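Side-chain contacts in uncharacterized ACR, COG1565 superfamily (Burkholderia thailandensis, PDB 4F3N), which is functionally uncharacterised but has a methyltransferase fold, can bind S-adenosyl-L-homocysteine and may, like its family, methylate protein arginines symmetrically: residues A60-L65 / G243-A248; R66-S71 / F78-E83; S118-Q123 / A370-V375; D374-I379 / Q385-A390. All coordinates share one frame; numbering follows the deposited sequence.

The four contacts form two pairs on opposite sides of the chain's centre. Contacts 1 and 2 share helix 52-71 and lie with their centres about 7 Å apart; they touch where F245 CE1 comes 3.9 Å from I69 CD1, and where L65 meets Y81. Contacts 3 and 4 share D374 and V375 on helix 372-376, with centres about 10 Å apart, and together join the helices 118-136, 372-376 and 384-398. Between the pairs the separation is large: the centres of contacts 1 and 3 are about 44 Å apart. All four lie away from T113 and N214, which bind S-adenosyl-L-homocysteine; contacts 1, 3 and 4 are mainly apolar packing and contact 2 is a salt bridge.

Contact 1 of 4, residues A60-L65 / G243-A248; sequences ALAASL and GAFVFA
Helix 52-71 and the start of strand 245-250 are separated by side chains: the CA atoms of A62 and F245, the nearest across the contact, lie 8.9 Å from each other. One phenylalanine ring bridges that gap. The CB of F245 is directed at the helix, and with CG anti to its own carbonyl carbon (chi1 -66°) the ring reaches the helix with its outer atoms, CE1, CE2 and CZ. L65 approaches the ring obliquely, its CB 3.8 Å from F245 CZ and almost as near to CE1. On the CE2 side the methyl of A62 makes a looser contact, CB to F245 CE2 being 4.1 Å. The backbone carbonyl of A62 lies at the ring edge, near its plane, with A62 O 3.6 Å from F245 CZ, where it faces the slightly positive rim of the aromatic ring. S64 turns its hydroxyl back to the helix: OG donates to L61 O at 2.6 Å, an oxygen that also accepts from L65 N. Y81 adds an edge-to-face partner for F245, and the whole is helix 52-71 packed on the antiparallel sheet, with F245 as one contact beside those of R66 and I69 with strand 231-239.

Contact 2 of 4, residues R66-S71 / F78-E83; sequences RAEIAS and FSRYME
E68, R80 and E83 form a salt-bridge network that links helix 52-71 to helix 78-87, two helices separated in the chain by a short link containing strand 76-77. Ionic contact dominates. NE and NH2, neighbours along one edge of the R80 guanidinium, each donate to a different carboxylate oxygen. NE reaches E68 OE2 at 2.8 Å (156°). NH2 reaches E68 OE1 at 3.0 Å. Both oxygens are met on their syn side, yet the two flat groups are not coplanar, their planes standing 46° apart. A third, weak bond runs from NH2 to OE2. E68 reaches across in an extended chain and R80 bends at chi2 (59°), bringing its NE edge to the carboxylate; the two side chains cross at about a right angle. On its own helix the arginine has a second acidic neighbour, with a long salt bridge from NH1 to E83 OE1. E68 fixes the guanidinium by its two stronger bonds, and the long pair to E83 probably adds little. Apolar packing falls to the other sides of the helices, where I69 and Y81 both lie on V237 and I76. Hydrogen bonding within helix 52-71 adds a last grip near its end, S71 OG donating to E68 O at 2.8 Å.

Contact 3 of 4, residues S118-Q123 / A370-V375; sequences SPLFAQ and AGITDV
Helix packing on the outside of the methyltransferase fold brings L120 of helix 118-136 against I372 and V375 of the short helix 372-376. L120 supplies both branches of its side chain, one to each partner. Its CD1 presses on V375 CG1 at 3.3 Å, closer than usual for two carbons, while CD2 rests on I372 CD1 at 3.8 Å. CG of L120 lies anti to the backbone N (chi1 -179°), an orientation that carries the two methyls across to the neighbouring helix. Toward I372 the leucine crosses at about a right angle and also touches CG1; past V375 the two side chains run in opposite directions. I372 and V375 are spaced three residues apart, close to one helical turn, and so present adjacent apolar groups to a single leucine. The helix that carries both begins just after G371, which ends the preceding helix 363-369 in a Schellman motif, with positive phi, and occupies the N-cap position of the next, whose first-turn bond runs from V375 N to G371 O at 3.0 Å. This sharp join turns the chain from one helix into another and brings helix 372-376 against helix 118-136. Helix 384-398 completes the cluster, V394 and L397 each meeting both L120 and I372. On the more polar margin Q123 extends its chain beyond CG and brings the amide oxygen OE1 to 3.7 Å from V375 CG1. That same valine methyl is touched by L120 on one helical turn and by Q123 on the next, while T124 and R127 continue the interface along helix 118-136.

Contact 4 of 4, residues D374-I379 / Q385-A390; sequences DVLAEI and QHFLPA
A390 and F387 on helix 384-398 meet L376 and I379 where two consecutive helices are joined through a type I beta turn: helix 372-376 gives way to the turn from L376 to I379, and the chain soon returns as the next helix. The tight part centres on the methyl of A390, which two residues approach at once. I379 CD1 comes to 3.3 Å from A390 CB and L376 CD1 to 3.5 Å from the same carbon, both shorter than ordinary carbon contacts. The backbones are correspondingly close, the CA atoms of I379 and F387 being 5.9 Å apart and those of L376 and A390 6.5 Å. The turn is closed by I379 N to L376 O; L376 and I379, at its two ends, both reach A390. Looser contacts lie around this centre. L376 and F387 cross at about a right angle, and CD1 of the leucine stands oblique to the ring, 4.1 Å from F387 CE1. Further out, on the solvent side, exposed H386 offers I379 only its CB; with CG anti to the carbonyl carbon (chi1 -68°) the imidazole turns off from I379. CG2 of I379 touches both H386 CB and the backbone N and CA of F387. Polar contact with the phenylalanine comes from the backbone: I379 O lies at the ring edge, near its plane, 3.5 Å from F387 CD1.

Contact 1 of 4, residues A60-L65 / G243-A248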
loop_
_atom_site.group_PDB
_atom_site.type_symbol
_atom_site.label_atom_id
_atom_site.label_comp_id
_atom_site.label_asym_id
_atom_site.label_seq_id
_atom_site.Cartn_x
_atom_site.Cartn_y
_atom_site.Cartn_z
ATOM N N ALA A 60 -22.153 -14.588 5.789
ATOM C CA ALA A 60 -21.402 -15.796 6.116
ATOM C C ALA A 60 -20.066 -15.381 6.738
ATOM O O ALA A 60 -19.624 -15.944 7.768
ATOM C CB ALA A 60 -21.193 -16.679 4.884
ATOM N N LEU A 61 -19.437 -14.383 6.119
ATOM C CA LEU A 61 -18.141 -13.919 6.608
ATOM C C LEU A 61 -18.312 -13.383 8.007
ATOM O O LEU A 61 -17.531 -13.732 8.889
ATOM C CB LEU A 61 -17.539 -12.858 5.702
ATOM C CG LEU A 61 -16.255 -12.209 6.192
ATOM C CD1 LEU A 61 -15.143 -13.246 6.306
ATOM C CD2 LEU A 61 -15.929 -11.097 5.172
ATOM N N ALA A 62 -19.326 -12.542 8.202
ATOM C CA ALA A 62 -19.634 -11.958 9.509
ATOM C C ALA A 62 -19.904 -13.041 10.572
ATOM O O ALA A 62 -19.349 -12.975 11.659
ATOM C CB ALA A 62 -20.813 -10.974 9.435
ATOM N N ALA A 63 -20.721 -14.051 10.236
ATOM C CA ALA A 63 -20.999 -15.153 11.179
ATOM C C ALA A 63 -19.725 -15.896 11.572
ATOM O O ALA A 63 -19.528 -16.252 12.728
ATOM C CB ALA A 63 -22.018 -16.148 10.563
ATOM N N SER A 64 -18.820 -16.117 10.606
ATOM C CA SER A 64 -17.573 -16.777 10.896
ATOM C C SER A 64 -16.721 -15.957 11.857
ATOM O O SER A 64 -16.077 -16.494 12.758
ATOM C CB SER A 64 -16.797 -17.122 9.610
ATOM O OG SER A 64 -16.154 -15.967 9.070
ATOM N N LEU A 65 -16.724 -14.637 11.685
ATOM C CA LEU A 65 -15.998 -13.776 12.610
ATOM C C LEU A 65 -16.623 -13.697 13.991
ATOM O O LEU A 65 -15.925 -13.697 14.983
ATOM C CB LEU A 65 -15.865 -12.347 12.033
ATOM C CG LEU A 65 -14.602 -12.154 11.237
ATOM C CD1 LEU A 65 -14.688 -10.916 10.373
ATOM C CD2 LEU A 65 -13.355 -12.241 12.124
ATOM N N GLY A 243 -25.482 -8.972 19.029
ATOM C CA GLY A 243 -24.691 -9.646 18.020
ATOM C C GLY A 243 -23.934 -8.727 17.070
ATOM O O GLY A 243 -23.388 -9.194 16.076
ATOM N N ALA A 244 -23.847 -7.434 17.358
ATOM C CA ALA A 244 -23.142 -6.513 16.464
ATOM C C ALA A 244 -21.680 -6.441 16.845
ATOM O O ALA A 244 -21.348 -6.558 18.016
ATOM C CB ALA A 244 -23.726 -5.111 16.523
ATOM N N PHE A 245 -20.830 -6.209 15.842
ATOM C CA PHE A 245 -19.406 -5.975 16.146
ATOM C C PHE A 245 -19.337 -4.637 16.895
ATOM O O PHE A 245 -20.050 -3.690 16.530
ATOM C CB PHE A 245 -18.554 -5.900 14.901
ATOM C CG PHE A 245 -18.487 -7.209 14.135
ATOM C CD1 PHE A 245 -17.873 -8.309 14.679
ATOM C CD2 PHE A 245 -19.074 -7.317 12.885
ATOM C CE1 PHE A 245 -17.811 -9.517 13.981
ATOM C CE2 PHE A 245 -19.037 -8.516 12.177
ATOM C CZ PHE A 245 -18.416 -9.642 12.738
ATOM N N VAL A 246 -18.454 -4.559 17.881
ATOM C CA VAL A 246 -18.193 -3.326 18.640
ATOM C C VAL A 246 -16.690 -3.237 18.884
ATOM O O VAL A 246 -16.057 -4.279 19.054
ATOM C CB VAL A 246 -18.944 -3.329 19.991
ATOM C CG1 VAL A 246 -18.432 -4.394 20.962
ATOM C CG2 VAL A 246 -18.865 -1.960 20.638
ATOM N N PHE A 247 -16.108 -2.030 18.855
ATOM C CA PHE A 247 -14.737 -1.900 19.358
ATOM C C PHE A 247 -14.747 -2.090 20.874
ATOM O O PHE A 247 -15.721 -1.727 21.537
ATOM C CB PHE A 247 -14.155 -0.514 19.060
ATOM C CG PHE A 247 -13.874 -0.255 17.616
ATOM C CD1 PHE A 247 -12.876 -0.965 16.944
ATOM C CD2 PHE A 247 -14.557 0.735 16.956
ATOM C CE1 PHE A 247 -12.602 -0.678 15.614
ATOM C CE2 PHE A 247 -14.272 1.046 15.644
ATOM C CZ PHE A 247 -13.301 0.334 14.980
ATOM N N ALA A 248 -13.658 -2.618 21.411
ATOM C CA ALA A 248 -13.534 -2.840 22.832
ATOM C C ALA A 248 -12.115 -2.699 23.206
ATOM O O ALA A 248 -11.252 -3.288 22.556
ATOM C CB ALA A 248 -14.043 -4.219 23.231
#

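Contact 2 of 4, residues R66-S71 / F78-E83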
loop_
_atom_site.group_PDB
_atom_site.type_symbol
_atom_site.label_atom_id
_atom_site.label_comp_id
_atom_site.label_asym_id
_atom_site.label_seq_id
_atom_site.Cartn_x
_atom_site.Cartn_y
_atom_site.Cartn_z
ATOM N N ARG A 66 -17.946 -13.629 14.074
ATOM C CA ARG A 66 -18.613 -13.651 15.364
ATOM C C ARG A 66 -18.311 -14.972 16.124
ATOM O O ARG A 66 -18.040 -14.990 17.329
ATOM C CB ARG A 66 -20.116 -13.506 15.209
ATOM C CG ARG A 66 -20.575 -12.100 14.863
ATOM C CD ARG A 66 -22.065 -11.934 15.208
ATOM N NE ARG A 66 -22.833 -12.788 14.336
ATOM C CZ ARG A 66 -23.204 -12.476 13.092
ATOM N NH1 ARG A 66 -22.953 -11.273 12.571
ATOM N NH2 ARG A 66 -23.871 -13.367 12.375
ATOM N N ALA A 67 -18.295 -16.058 15.373
ATOM C CA ALA A 67 -17.991 -17.356 15.982
ATOM C C ALA A 67 -16.548 -17.421 16.488
ATOM O O ALA A 67 -16.280 -17.941 17.561
ATOM C CB ALA A 67 -18.268 -18.482 14.983
ATOM N N GLU A 68 -15.619 -16.883 15.716
ATOM C CA GLU A 68 -14.249 -16.821 16.144
ATOM C C GLU A 68 -14.061 -15.976 17.378
ATOM O O GLU A 68 -13.370 -16.378 18.327
ATOM C CB GLU A 68 -13.363 -16.265 15.035
ATOM C CG GLU A 68 -11.917 -16.296 15.494
ATOM C CD GLU A 68 -10.920 -16.129 14.397
ATOM O OE1 GLU A 68 -11.231 -16.425 13.235
ATOM O OE2 GLU A 68 -9.792 -15.708 14.767
ATOM N N ILE A 69 -14.705 -14.800 17.393
ATOM C CA ILE A 69 -14.626 -13.925 18.558
ATOM C C ILE A 69 -15.171 -14.598 19.822
ATOM O O ILE A 69 -14.527 -14.563 20.873
ATOM C CB ILE A 69 -15.345 -12.584 18.313
ATOM C CG1 ILE A 69 -14.566 -11.750 17.292
ATOM C CG2 ILE A 69 -15.475 -11.802 19.642
ATOM C CD1 ILE A 69 -15.333 -10.532 16.831
ATOM N N ALA A 70 -16.309 -15.265 19.712
ATOM C CA ALA A 70 -16.876 -15.973 20.861
ATOM C C ALA A 70 -15.961 -17.074 21.311
ATOM O O ALA A 70 -15.746 -17.274 22.513
ATOM C CB ALA A 70 -18.255 -16.546 20.542
ATOM N N SER A 71 -15.385 -17.789 20.369
ATOM C CA SER A 71 -14.483 -18.888 20.739
ATOM C C SER A 71 -13.239 -18.413 21.456
ATOM O O SER A 71 -12.743 -19.113 22.331
ATOM C CB SER A 71 -14.068 -19.735 19.549
ATOM O OG SER A 71 -13.035 -19.101 18.796
ATOM N N PHE A 78 -7.786 -5.984 16.338
ATOM C CA PHE A 78 -8.332 -5.464 15.097
ATOM C C PHE A 78 -7.598 -6.027 13.883
ATOM O O PHE A 78 -8.203 -6.217 12.808
ATOM C CB PHE A 78 -8.298 -3.944 15.069
ATOM C CG PHE A 78 -9.031 -3.373 13.906
ATOM C CD1 PHE A 78 -8.339 -2.852 12.833
ATOM C CD2 PHE A 78 -10.438 -3.431 13.841
ATOM C CE1 PHE A 78 -9.009 -2.358 11.737
ATOM C CE2 PHE A 78 -11.094 -2.971 12.719
ATOM C CZ PHE A 78 -10.371 -2.447 11.665
ATOM N N SER A 79 -6.314 -6.305 14.055
ATOM C CA SER A 79 -5.497 -6.890 12.949
ATOM C C SER A 79 -6.139 -8.180 12.430
ATOM O O SER A 79 -6.133 -8.471 11.229
ATOM C CB SER A 79 -4.063 -7.154 13.410
ATOM O OG SER A 79 -4.029 -7.846 14.680
ATOM N N ARG A 80 -6.652 -8.970 13.361
ATOM C CA ARG A 80 -7.208 -10.285 13.007
ATOM C C ARG A 80 -8.544 -10.080 12.251
ATOM O O ARG A 80 -8.825 -10.738 11.253
ATOM C CB ARG A 80 -7.409 -11.112 14.254
ATOM C CG ARG A 80 -8.066 -12.459 13.978
ATOM C CD ARG A 80 -7.284 -13.344 13.025
ATOM N NE ARG A 80 -7.997 -14.610 12.919
ATOM C CZ ARG A 80 -7.698 -15.562 12.053
ATOM N NH1 ARG A 80 -6.672 -15.428 11.200
ATOM N NH2 ARG A 80 -8.455 -16.645 12.024
ATOM N N TYR A 81 -9.372 -9.185 12.786
ATOM C CA TYR A 81 -10.598 -8.789 12.127
ATOM C C TYR A 81 -10.317 -8.313 10.707
ATOM O O TYR A 81 -10.932 -8.780 9.729
ATOM C CB TYR A 81 -11.339 -7.706 12.952
ATOM C CG TYR A 81 -12.561 -7.205 12.251
ATOM C CD1 TYR A 81 -13.771 -7.860 12.383
ATOM C CD2 TYR A 81 -12.504 -6.086 11.419
ATOM C CE1 TYR A 81 -14.919 -7.407 11.707
ATOM C CE2 TYR A 81 -13.605 -5.660 10.726
ATOM C CZ TYR A 81 -14.799 -6.330 10.838
ATOM O OH TYR A 81 -15.910 -5.882 10.133
ATOM N N MET A 82 -9.380 -7.379 10.590
ATOM C CA MET A 82 -9.075 -6.790 9.308
ATOM C C MET A 82 -8.502 -7.850 8.367
ATOM O O MET A 82 -8.840 -7.907 7.192
ATOM C CB MET A 82 -8.060 -5.660 9.491
ATOM C CG MET A 82 -7.856 -4.826 8.259
ATOM S SD MET A 82 -6.821 -3.430 8.693
ATOM C CE MET A 82 -6.119 -3.053 7.095
ATOM N N GLU A 83 -7.652 -8.717 8.901
ATOM C CA GLU A 83 -7.078 -9.789 8.047
ATOM C C GLU A 83 -8.185 -10.632 7.437
ATOM O O GLU A 83 -8.173 -10.953 6.221
ATOM C CB GLU A 83 -6.125 -10.669 8.826
ATOM C CG GLU A 83 -5.618 -11.902 8.044
ATOM C CD GLU A 83 -4.851 -12.863 8.930
ATOM O OE1 GLU A 83 -4.685 -12.584 10.144
ATOM O OE2 GLU A 83 -4.460 -13.947 8.433
#

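Contact 3 of 4, residues S118-Q123 / A370-V375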
loop_
_atom_site.group_PDB
_atom_site.type_symbol
_atom_site.label_atom_id
_atom_site.label_comp_id
_atom_site.label_asym_id
_atom_site.label_seq_id
_atom_site.Cartn_x
_atom_site.Cartn_y
_atom_site.Cartn_z
ATOM N N SER A 118 -2.680 5.147 -14.274
ATOM C CA SER A 118 -1.647 4.145 -14.356
ATOM C C SER A 118 -0.673 4.317 -15.528
ATOM O O SER A 118 0.494 4.212 -15.282
ATOM C CB SER A 118 -2.239 2.733 -14.278
ATOM O OG SER A 118 -3.037 2.682 -13.101
ATOM N N PRO A 119 -1.161 4.593 -16.781
ATOM C CA PRO A 119 -0.241 4.925 -17.917
ATOM C C PRO A 119 0.797 6.043 -17.724
ATOM O O PRO A 119 1.966 5.804 -17.917
ATOM C CB PRO A 119 -1.197 5.311 -19.064
ATOM C CG PRO A 119 -2.411 4.479 -18.793
ATOM C CD PRO A 119 -2.542 4.412 -17.268
ATOM N N LEU A 120 0.384 7.246 -17.374
ATOM C CA LEU A 120 1.335 8.332 -17.236
ATOM C C LEU A 120 2.229 8.054 -16.010
ATOM O O LEU A 120 3.432 8.334 -16.007
ATOM C CB LEU A 120 0.571 9.627 -17.072
ATOM C CG LEU A 120 1.464 10.811 -16.943
ATOM C CD1 LEU A 120 2.049 11.168 -18.303
ATOM C CD2 LEU A 120 0.649 11.953 -16.362
ATOM N N PHE A 121 1.613 7.512 -14.965
ATOM C CA PHE A 121 2.326 7.124 -13.762
ATOM C C PHE A 121 3.408 6.105 -14.063
ATOM O O PHE A 121 4.586 6.311 -13.716
ATOM C CB PHE A 121 1.362 6.637 -12.675
ATOM C CG PHE A 121 2.054 6.220 -11.423
ATOM C CD1 PHE A 121 2.355 7.148 -10.432
ATOM C CD2 PHE A 121 2.377 4.887 -11.209
ATOM C CE1 PHE A 121 2.995 6.767 -9.261
ATOM C CE2 PHE A 121 3.030 4.472 -10.042
ATOM C CZ PHE A 121 3.333 5.413 -9.054
ATOM N N ALA A 122 3.039 5.033 -14.771
ATOM C CA ALA A 122 4.007 3.990 -15.096
ATOM C C ALA A 122 5.120 4.507 -16.027
ATOM O O ALA A 122 6.292 4.133 -15.890
ATOM C CB ALA A 122 3.290 2.805 -15.745
ATOM N N GLN A 123 4.760 5.332 -17.009
ATOM C CA GLN A 123 5.755 5.910 -17.893
ATOM C C GLN A 123 6.830 6.680 -17.124
ATOM O O GLN A 123 7.992 6.635 -17.455
ATOM C CB GLN A 123 5.112 6.843 -18.905
ATOM C CG GLN A 123 4.307 6.150 -19.978
ATOM C CD GLN A 123 3.844 7.192 -20.980
ATOM O OE1 GLN A 123 2.990 8.027 -20.678
ATOM N NE2 GLN A 123 4.509 7.233 -22.122
ATOM N N ALA A 370 11.531 12.784 -11.756
ATOM C CA ALA A 370 11.581 11.696 -12.702
ATOM C C ALA A 370 11.125 12.119 -14.100
ATOM O O ALA A 370 11.241 11.339 -15.065
ATOM C CB ALA A 370 10.730 10.530 -12.171
ATOM N N GLY A 371 10.676 13.356 -14.265
ATOM C CA GLY A 371 10.381 13.846 -15.604
ATOM C C GLY A 371 8.947 13.810 -16.066
ATOM O O GLY A 371 8.716 13.851 -17.269
ATOM N N ILE A 372 7.975 13.793 -15.153
ATOM C CA ILE A 372 6.553 13.728 -15.575
ATOM C C ILE A 372 6.141 14.887 -16.494
ATOM O O ILE A 372 5.300 14.696 -17.389
ATOM C CB ILE A 372 5.562 13.575 -14.397
ATOM C CG1 ILE A 372 4.184 13.136 -14.900
ATOM C CG2 ILE A 372 5.485 14.860 -13.539
ATOM C CD1 ILE A 372 3.263 12.701 -13.747
ATOM N N THR A 373 6.659 16.089 -16.241
ATOM C CA THR A 373 6.253 17.226 -17.059
ATOM C C THR A 373 6.845 17.087 -18.444
ATOM O O THR A 373 6.255 17.566 -19.414
ATOM C CB THR A 373 6.590 18.584 -16.439
ATOM O OG1 THR A 373 7.992 18.719 -16.262
ATOM C CG2 THR A 373 5.887 18.737 -15.074
ATOM N N ASP A 374 7.967 16.399 -18.532
ATOM C CA ASP A 374 8.600 16.138 -19.850
ATOM C C ASP A 374 7.743 15.159 -20.629
ATOM O O ASP A 374 7.504 15.334 -21.829
ATOM C CB ASP A 374 10.027 15.595 -19.707
ATOM C CG ASP A 374 10.974 16.560 -19.024
ATOM O OD1 ASP A 374 10.719 17.790 -18.996
ATOM O OD2 ASP A 374 12.007 16.071 -18.492
ATOM N N VAL A 375 7.240 14.148 -19.918
ATOM C CA VAL A 375 6.316 13.197 -20.494
ATOM C C VAL A 375 5.100 13.955 -21.015
ATOM O O VAL A 375 4.713 13.794 -22.158
ATOM C CB VAL A 375 5.877 12.134 -19.457
ATOM C CG1 VAL A 375 4.824 11.192 -20.046
ATOM C CG2 VAL A 375 7.093 11.351 -18.962
#

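Contact 4 of 4, residues D374-I379 / Q385-A390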
loop_
_atom_site.group_PDB
_atom_site.type_symbol
_atom_site.label_atom_id
_atom_site.label_comp_id
_atom_site.label_asym_id
_atom_site.label_seq_id
_atom_site.Cartn_x
_atom_site.Cartn_y
_atom_site.Cartn_z
ATOM N N ASP A 374 7.967 16.399 -18.532
ATOM C CA ASP A 374 8.600 16.138 -19.850
ATOM C C ASP A 374 7.743 15.159 -20.629
ATOM O O ASP A 374 7.504 15.334 -21.829
ATOM C CB ASP A 374 10.027 15.595 -19.707
ATOM C CG ASP A 374 10.974 16.560 -19.024
ATOM O OD1 ASP A 374 10.719 17.790 -18.996
ATOM O OD2 ASP A 374 12.007 16.071 -18.492
ATOM N N VAL A 375 7.240 14.148 -19.918
ATOM C CA VAL A 375 6.316 13.197 -20.494
ATOM C C VAL A 375 5.100 13.955 -21.015
ATOM O O VAL A 375 4.713 13.794 -22.158
ATOM C CB VAL A 375 5.877 12.134 -19.457
ATOM C CG1 VAL A 375 4.824 11.192 -20.046
ATOM C CG2 VAL A 375 7.093 11.351 -18.962
ATOM N N LEU A 376 4.490 14.783 -20.175
ATOM C CA LEU A 376 3.343 15.608 -20.641
ATOM C C LEU A 376 3.702 16.437 -21.861
ATOM O O LEU A 376 2.892 16.559 -22.794
ATOM C CB LEU A 376 2.829 16.541 -19.515
ATOM C CG LEU A 376 1.608 17.429 -19.769
ATOM C CD1 LEU A 376 0.398 16.604 -20.174
ATOM C CD2 LEU A 376 1.334 18.244 -18.505
ATOM N N ALA A 377 4.905 17.000 -21.870
ATOM C CA ALA A 377 5.321 17.931 -22.947
ATOM C C ALA A 377 5.533 17.254 -24.311
ATOM O O ALA A 377 5.798 17.948 -25.291
ATOM C CB ALA A 377 6.590 18.688 -22.541
ATOM N N GLU A 378 5.461 15.924 -24.364
ATOM C CA GLU A 378 5.485 15.171 -25.634
ATOM C C GLU A 378 4.161 15.324 -26.397
ATOM O O GLU A 378 4.104 15.106 -27.614
ATOM C CB GLU A 378 5.733 13.678 -25.370
ATOM C CG GLU A 378 7.106 13.343 -24.794
ATOM C CD GLU A 378 7.223 11.899 -24.310
ATOM O OE1 GLU A 378 6.449 11.033 -24.772
ATOM O OE2 GLU A 378 8.105 11.610 -23.461
ATOM N N ILE A 379 3.098 15.676 -25.677
ATOM C CA ILE A 379 1.796 15.943 -26.278
ATOM C C ILE A 379 1.626 17.431 -26.579
ATOM O O ILE A 379 1.821 18.273 -25.696
ATOM C CB ILE A 379 0.657 15.531 -25.336
ATOM C CG1 ILE A 379 0.809 14.076 -24.891
ATOM C CG2 ILE A 379 -0.680 15.773 -26.027
ATOM C CD1 ILE A 379 -0.087 13.717 -23.732
ATOM N N GLN A 385 -7.692 16.938 -27.483
ATOM C CA GLN A 385 -8.235 15.613 -27.200
ATOM C C GLN A 385 -7.319 14.781 -26.304
ATOM O O GLN A 385 -7.793 14.065 -25.425
ATOM C CB GLN A 385 -8.487 14.848 -28.506
ATOM N N HIS A 386 -6.018 14.903 -26.538
ATOM C CA HIS A 386 -4.988 14.211 -25.768
ATOM C C HIS A 386 -4.353 15.061 -24.692
ATOM O O HIS A 386 -4.027 14.546 -23.614
ATOM C CB HIS A 386 -3.913 13.674 -26.705
ATOM C CG HIS A 386 -4.417 12.558 -27.596
ATOM N ND1 HIS A 386 -4.503 11.280 -27.170
ATOM C CD2 HIS A 386 -4.929 12.579 -28.890
ATOM C CE1 HIS A 386 -5.022 10.518 -28.155
ATOM N NE2 HIS A 386 -5.279 11.313 -29.205
ATOM N N PHE A 387 -4.176 16.347 -24.962
ATOM C CA PHE A 387 -3.485 17.209 -24.009
ATOM C C PHE A 387 -4.255 17.379 -22.710
ATOM O O PHE A 387 -3.666 17.276 -21.638
ATOM C CB PHE A 387 -3.150 18.571 -24.579
ATOM C CG PHE A 387 -2.222 19.352 -23.697
ATOM C CD1 PHE A 387 -0.871 19.046 -23.658
ATOM C CD2 PHE A 387 -2.705 20.326 -22.843
ATOM C CE1 PHE A 387 -0.014 19.754 -22.841
ATOM C CE2 PHE A 387 -1.861 21.005 -22.002
ATOM C CZ PHE A 387 -0.519 20.729 -22.003
ATOM N N LEU A 388 -5.550 17.657 -22.776
ATOM C CA LEU A 388 -6.291 17.975 -21.537
ATOM C C LEU A 388 -6.412 16.797 -20.554
ATOM O O LEU A 388 -6.192 16.954 -19.355
ATOM C CB LEU A 388 -7.679 18.565 -21.828
ATOM C CG LEU A 388 -7.729 19.779 -22.745
ATOM C CD1 LEU A 388 -9.180 20.052 -23.115
ATOM C CD2 LEU A 388 -7.086 20.977 -22.066
ATOM N N PRO A 389 -6.742 15.605 -21.061
ATOM C CA PRO A 389 -6.730 14.451 -20.186
ATOM C C PRO A 389 -5.346 14.190 -19.572
ATOM O O PRO A 389 -5.265 13.849 -18.401
ATOM C CB PRO A 389 -7.111 13.299 -21.119
ATOM C CG PRO A 389 -7.923 13.940 -22.175
ATOM C CD PRO A 389 -7.351 15.300 -22.375
ATOM N N ALA A 390 -4.296 14.360 -20.351
ATOM C CA ALA A 390 -2.927 14.130 -19.863
ATOM C C ALA A 390 -2.574 15.170 -18.789
ATOM O O ALA A 390 -2.042 14.825 -17.749
ATOM C CB ALA A 390 -1.936 14.196 -21.004
#